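Side-chain contacts in diacylglycerol O-acyltransferase (Marinobacter hydrocarbonoclasticus, PDB 6CHJ), which is a wax ester synthase of the long-chain O-acyltransferase family and probably also transfers acyl groups from acyl-CoA to diacylglycerol to form triacylglycerol: residues E74-E79 and P113-H118; R252-A257 and E448-A453. All blocks are in the same frame, centred on the assembly; numbering follows the deposited sequence.

Contact 1: E74-E79 and P113-H118; sequences EHLDLE and PMWEVH
L76 and L78 reach across to P113 and W115 at one border of the first of the two mixed sheets of this CoA-dependent acyltransferase fold, where the chain from 74 to 79 leads into edge strand 82-86 and W115 starts the neighbouring strand 115-121. The closest touch is L76 CD1 on the proline ring, 3.5 Å from P113 CG. With CG held anti to the backbone N (chi1 177°), L76 sends the same methyl on toward the indole, where CD1 comes within 4.3 Å of W115 CZ2. The second leucine works differently: L78 leaves its helical turn beside the strand rather than straight at it, yet CD1 swings in to the rim of the six-membered ring, 3.9 Å from W115 CH2 and near the indole plane. No hydrogen bond crosses between the segments, so the join is wholly apolar.

The next shell fixes the indole. W115 leaves its strand alongside the other segment, and CG set between the backbone N and carbonyl carbon (chi1 62°) brings the six-membered ring round to L78. Its NE1 is hydrogen-bonded to the carbonyl O of F57, and its ring stacks with H81 while F57 meets it edge-to-face. Buried NE1 is thereby satisfied, and rotation of the ring is restrained.

Behind L78, D77 is the N-cap of helix 78-81, OD1 taking a weak bond from E79 N at 3.0 Å. Further along the strand, H118 is held between two acids, ND1 bonded to E85 OE1 and NE2 to E116. That second bond is nearly straight, 164° at the hydrogen, and spans 2.8 Å from H118 NE2 to the anti side of E116 OE1.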
loop_
_atom_site.group_PDB
_atom_site.type_symbol
_atom_site.label_atom_id
_atom_site.label_comp_id
_atom_site.label_asym_id
_atom_site.label_seq_id
_atom_site.Cartn_x
_atom_site.Cartn_y
_atom_site.Cartn_z
ATOM N N GLU B 74 21.043 9.360 -4.522
ATOM C CA GLU B 74 21.658 10.532 -3.915
ATOM C C GLU B 74 20.811 11.070 -2.766
ATOM O O GLU B 74 21.344 11.408 -1.700
ATOM C CB GLU B 74 21.878 11.605 -4.981
ATOM C CG GLU B 74 22.760 11.159 -6.152
ATOM C CD GLU B 74 24.185 11.684 -6.058
ATOM O OE1 GLU B 74 24.660 12.297 -7.046
ATOM O OE2 GLU B 74 24.822 11.492 -4.995
ATOM N N HIS B 75 19.492 11.136 -2.953
ATOM C CA HIS B 75 18.585 11.757 -1.986
ATOM C C HIS B 75 17.591 10.711 -1.480
ATOM O O HIS B 75 16.460 10.622 -1.975
ATOM C CB HIS B 75 17.849 12.999 -2.616
ATOM C CG HIS B 75 18.643 13.722 -3.663
ATOM N ND1 HIS B 75 18.793 13.242 -4.948
ATOM C CD2 HIS B 75 19.323 14.892 -3.617
ATOM C CE1 HIS B 75 19.537 14.080 -5.646
ATOM N NE2 HIS B 75 19.872 15.089 -4.863
ATOM N N LEU B 76 18.007 9.933 -0.474
ATOM C CA LEU B 76 17.100 8.991 0.172
ATOM C C LEU B 76 16.445 9.644 1.385
ATOM O O LEU B 76 17.106 10.308 2.192
ATOM C CB LEU B 76 17.821 7.702 0.587
ATOM C CG LEU B 76 16.970 6.669 1.347
ATOM C CD1 LEU B 76 17.355 5.240 0.985
ATOM C CD2 LEU B 76 17.067 6.835 2.855
ATOM N N ASP B 77 15.142 9.436 1.512
ATOM C CA ASP B 77 14.321 10.045 2.554
ATOM C C ASP B 77 13.988 8.957 3.578
ATOM O O ASP B 77 13.055 8.163 3.380
ATOM C CB ASP B 77 13.087 10.662 1.902
ATOM C CG ASP B 77 12.077 11.215 2.897
ATOM O OD1 ASP B 77 12.128 10.894 4.099
ATOM O OD2 ASP B 77 11.189 11.971 2.441
ATOM N N LEU B 78 14.742 8.939 4.687
ATOM C CA LEU B 78 14.624 7.812 5.606
ATOM C C LEU B 78 13.231 7.719 6.196
ATOM O O LEU B 78 12.799 6.626 6.578
ATOM C CB LEU B 78 15.688 7.864 6.727
ATOM C CG LEU B 78 15.550 6.680 7.699
ATOM C CD1 LEU B 78 16.050 5.419 7.015
ATOM C CD2 LEU B 78 16.267 6.875 9.014
ATOM N N GLU B 79 12.505 8.823 6.285
ATOM C CA GLU B 79 11.171 8.675 6.849
ATOM C C GLU B 79 10.162 8.188 5.819
ATOM O O GLU B 79 9.001 7.913 6.176
ATOM C CB GLU B 79 10.692 9.974 7.495
ATOM C CG GLU B 79 9.666 9.763 8.629
ATOM C CD GLU B 79 9.918 8.532 9.544
ATOM O OE1 GLU B 79 11.089 8.101 9.735
ATOM O OE2 GLU B 79 8.920 8.006 10.106
ATOM N N PRO B 113 14.703 3.294 -3.593
ATOM C CA PRO B 113 15.168 1.967 -3.170
ATOM C C PRO B 113 14.024 1.206 -2.520
ATOM O O PRO B 113 13.243 1.763 -1.746
ATOM C CB PRO B 113 16.295 2.276 -2.174
ATOM C CG PRO B 113 16.200 3.762 -1.916
ATOM C CD PRO B 113 15.600 4.361 -3.125
ATOM N N MET B 114 13.880 -0.056 -2.889
ATOM C CA MET B 114 12.623 -0.749 -2.647
ATOM C C MET B 114 12.697 -1.570 -1.359
ATOM O O MET B 114 12.654 -2.803 -1.350
ATOM C CB MET B 114 12.263 -1.588 -3.861
ATOM C CG MET B 114 12.208 -0.748 -5.134
ATOM S SD MET B 114 11.499 -1.606 -6.547
ATOM C CE MET B 114 12.961 -1.890 -7.567
ATOM N N TRP B 115 12.768 -0.847 -0.241
ATOM C CA TRP B 115 12.703 -1.501 1.053
ATOM C C TRP B 115 11.908 -0.632 2.014
ATOM O O TRP B 115 11.874 0.589 1.879
ATOM C CB TRP B 115 14.094 -1.785 1.610
ATOM C CG TRP B 115 14.921 -0.565 1.849
ATOM C CD1 TRP B 115 15.767 0.040 0.961
ATOM C CD2 TRP B 115 15.005 0.193 3.062
ATOM N NE1 TRP B 115 16.362 1.129 1.543
ATOM C CE2 TRP B 115 15.913 1.246 2.834
ATOM C CE3 TRP B 115 14.395 0.089 4.316
ATOM C CZ2 TRP B 115 16.230 2.186 3.818
ATOM C CZ3 TRP B 115 14.715 1.019 5.294
ATOM C CH2 TRP B 115 15.626 2.048 5.040
ATOM N N GLU B 116 11.238 -1.279 2.961
ATOM C CA GLU B 116 10.601 -0.590 4.072
ATOM C C GLU B 116 10.872 -1.378 5.341
ATOM O O GLU B 116 10.900 -2.614 5.313
ATOM C CB GLU B 116 9.094 -0.458 3.882
ATOM C CG GLU B 116 8.673 0.410 2.718
ATOM C CD GLU B 116 7.244 0.141 2.269
ATOM O OE1 GLU B 116 6.423 -0.365 3.070
ATOM O OE2 GLU B 116 6.946 0.426 1.090
ATOM N N VAL B 117 11.065 -0.666 6.447
ATOM C CA VAL B 117 11.053 -1.260 7.781
ATOM C C VAL B 117 9.924 -0.612 8.576
ATOM O O VAL B 117 9.835 0.619 8.654
ATOM C CB VAL B 117 12.395 -1.081 8.512
ATOM C CG1 VAL B 117 12.350 -1.778 9.852
ATOM C CG2 VAL B 117 13.551 -1.576 7.662
ATOM N N HIS B 118 9.077 -1.442 9.174
ATOM C CA HIS B 118 7.925 -0.993 9.941
ATOM C C HIS B 118 8.123 -1.423 11.393
ATOM O O HIS B 118 8.036 -2.615 11.716
ATOM C CB HIS B 118 6.636 -1.574 9.356
ATOM C CG HIS B 118 6.278 -1.036 8.001
ATOM N ND1 HIS B 118 5.099 -0.360 7.757
ATOM C CD2 HIS B 118 6.939 -1.081 6.815
ATOM C CE1 HIS B 118 5.053 -0.004 6.485
ATOM N NE2 HIS B 118 6.157 -0.429 5.892
#

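Contact 2: R252-A257 and E448-A453; sequences RAVCEA and ELELNA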
loop_
_atom_site.group_PDB
_atom_site.type_symbol
_atom_site.label_atom_id
_atom_site.label_comp_id
_atom_site.label_asym_id
_atom_site.label_seq_id
_atom_site.Cartn_x
_atom_site.Cartn_y
_atom_site.Cartn_z
ATOM N N ARG B 252 10.548 -33.370 17.022
ATOM C CA ARG B 252 11.524 -34.457 17.021
ATOM C C ARG B 252 10.957 -35.714 17.683
ATOM O O ARG B 252 11.190 -36.830 17.207
ATOM C CB ARG B 252 12.811 -34.012 17.711
ATOM C CG ARG B 252 13.938 -33.728 16.740
ATOM C CD ARG B 252 15.205 -33.370 17.487
ATOM N NE ARG B 252 15.524 -31.942 17.440
ATOM C CZ ARG B 252 15.326 -31.101 18.451
ATOM N NH1 ARG B 252 14.791 -31.535 19.585
ATOM N NH2 ARG B 252 15.658 -29.824 18.331
ATOM N N ALA B 253 10.194 -35.552 18.771
ATOM C CA ALA B 253 9.533 -36.701 19.384
ATOM C C ALA B 253 8.704 -37.469 18.363
ATOM O O ALA B 253 8.690 -38.706 18.363
ATOM C CB ALA B 253 8.656 -36.244 20.548
ATOM N N VAL B 254 8.029 -36.756 17.460
ATOM C CA VAL B 254 7.241 -37.444 16.450
ATOM C C VAL B 254 8.162 -38.102 15.427
ATOM O O VAL B 254 7.842 -39.171 14.887
ATOM C CB VAL B 254 6.237 -36.457 15.823
ATOM C CG1 VAL B 254 5.480 -37.081 14.619
ATOM C CG2 VAL B 254 5.268 -35.975 16.900
ATOM N N CYS B 255 9.337 -37.510 15.186
ATOM C CA CYS B 255 10.305 -38.106 14.268
ATOM C C CYS B 255 10.762 -39.471 14.750
ATOM O O CYS B 255 10.809 -40.435 13.975
ATOM C CB CYS B 255 11.519 -37.200 14.123
ATOM S SG CYS B 255 11.200 -35.840 13.092
ATOM N N GLU B 256 11.156 -39.553 16.022
ATOM C CA GLU B 256 11.696 -40.795 16.555
ATOM C C GLU B 256 10.636 -41.884 16.541
ATOM O O GLU B 256 10.895 -43.006 16.099
ATOM C CB GLU B 256 12.242 -40.558 17.969
ATOM C CG GLU B 256 13.636 -39.933 17.978
ATOM C CD GLU B 256 13.738 -38.686 18.835
ATOM O OE1 GLU B 256 14.330 -37.692 18.357
ATOM O OE2 GLU B 256 13.243 -38.692 19.990
ATOM N N ALA B 257 9.420 -41.546 16.981
ATOM C CA ALA B 257 8.334 -42.518 17.032
ATOM C C ALA B 257 8.095 -43.159 15.677
ATOM O O ALA B 257 7.896 -44.373 15.578
ATOM C CB ALA B 257 7.056 -41.845 17.533
ATOM N N GLU B 448 -2.497 -35.063 15.802
ATOM C CA GLU B 448 -3.036 -36.341 15.338
ATOM C C GLU B 448 -1.935 -37.389 15.257
ATOM O O GLU B 448 -2.125 -38.541 15.668
ATOM C CB GLU B 448 -3.699 -36.174 13.972
ATOM C CG GLU B 448 -5.155 -35.750 14.007
ATOM C CD GLU B 448 -5.866 -36.067 12.709
ATOM O OE1 GLU B 448 -5.267 -36.793 11.888
ATOM O OE2 GLU B 448 -7.017 -35.613 12.509
ATOM N N LEU B 449 -0.780 -37.011 14.701
ATOM C CA LEU B 449 0.390 -37.881 14.753
ATOM C C LEU B 449 0.778 -38.190 16.195
ATOM O O LEU B 449 1.173 -39.317 16.512
ATOM C CB LEU B 449 1.566 -37.239 14.012
ATOM C CG LEU B 449 1.484 -37.137 12.491
ATOM C CD1 LEU B 449 2.702 -36.365 11.918
ATOM C CD2 LEU B 449 1.389 -38.526 11.907
ATOM N N GLU B 450 0.675 -37.205 17.089
ATOM C CA GLU B 450 1.081 -37.465 18.467
ATOM C C GLU B 450 0.138 -38.451 19.157
ATOM O O GLU B 450 0.593 -39.363 19.852
ATOM C CB GLU B 450 1.156 -36.169 19.244
ATOM C CG GLU B 450 2.442 -35.396 19.091
ATOM C CD GLU B 450 2.247 -34.021 19.671
ATOM O OE1 GLU B 450 1.097 -33.535 19.567
ATOM O OE2 GLU B 450 3.196 -33.455 20.257
ATOM N N LEU B 451 -1.180 -38.275 18.990
ATOM C CA LEU B 451 -2.134 -39.238 19.534
ATOM C C LEU B 451 -1.879 -40.628 18.973
ATOM O O LEU B 451 -1.697 -41.589 19.727
ATOM C CB LEU B 451 -3.569 -38.815 19.220
ATOM C CG LEU B 451 -4.159 -37.531 19.798
ATOM C CD1 LEU B 451 -5.286 -37.022 18.902
ATOM C CD2 LEU B 451 -4.652 -37.756 21.219
ATOM N N ASN B 452 -1.835 -40.741 17.639
ATOM C CA ASN B 452 -1.686 -42.029 16.965
ATOM C C ASN B 452 -0.524 -42.844 17.506
ATOM O O ASN B 452 -0.546 -44.081 17.433
ATOM C CB ASN B 452 -1.491 -41.814 15.463
ATOM C CG ASN B 452 -2.806 -41.670 14.719
ATOM O OD1 ASN B 452 -3.863 -41.515 15.337
ATOM N ND2 ASN B 452 -2.749 -41.716 13.380
ATOM N N ALA B 453 0.506 -42.184 18.028
ATOM C CA ALA B 453 1.668 -42.880 18.549
ATOM C C ALA B 453 1.803 -42.772 20.052
ATOM O O ALA B 453 2.756 -43.324 20.607
ATOM C CB ALA B 453 2.944 -42.366 17.875
#
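V254 is the side chain that helix 248-258 presses into the C-terminal helix 437-453, and its two methyls divide the work. CB faces the other helix and simply carries the branches. CG1, anti to the backbone N (chi1 173°), meets L449, lying 3.9 Å from L449 CD1 and almost as near to L449 CB, so it rests against both the root and one end of that leucine. CG2 turns instead to the aliphatic part of a charged residue, 3.6 Å from E450 CG. The valine crosses each of these two side chains at about a right angle.

E450 uses its length in two ways. Its methylene packs on the valine, while the extended chain beyond carries the carboxylate to R250, one turn earlier on the valine's helix, where OE2 makes a salt bridge with NE. The charge is therefore answered at the border of the apolar patch, and the glutamate touches the same helix at two levels.

One turn further on, A257 and A453 meet through their only side-chain atoms, A257 CB standing 4.2 Å from A453 CB. The backbones here are 6.8 Å apart from A257 CA to A453 CA, slightly more than the 6.5 Å from V254 CA to E450 CA. Other helices extend the interior: V254 also touches V265 of helix 262-280, and L449 packs on A322 and L326 of helix 322-338. Y258 OH adds a hydrogen bond to the carbonyl O of L449.

The short axes cross at 45° with a closest approach of 10.2 Å. Each helix follows one of two adjacent antiparallel strands, 239-247 and 420-428, and the pair belongs to the helical layer that packs with the second mixed sheet of the CoA-dependent acyltransferase fold.

Contact 1 and contact 2 lie on opposite sides of the chain's centre, with their own centres 47 Å apart and their nearest atoms about 29 Å apart, so neither touches the other. They belong to the two sheet-based halves of the molecule and follow in series along the chain, contact 1 closing before contact 2 opens. Contact 1 is nearer the family's HHxxxDG signature: M114 pairs by backbone hydrogen bonding with H135, the first histidine of that sequence, at the end of strand 127-135. Contact 2 is peripheral, about 27 Å from its centre to that of the chain, and joins the catalytic-domain sequence family to the C-terminal one.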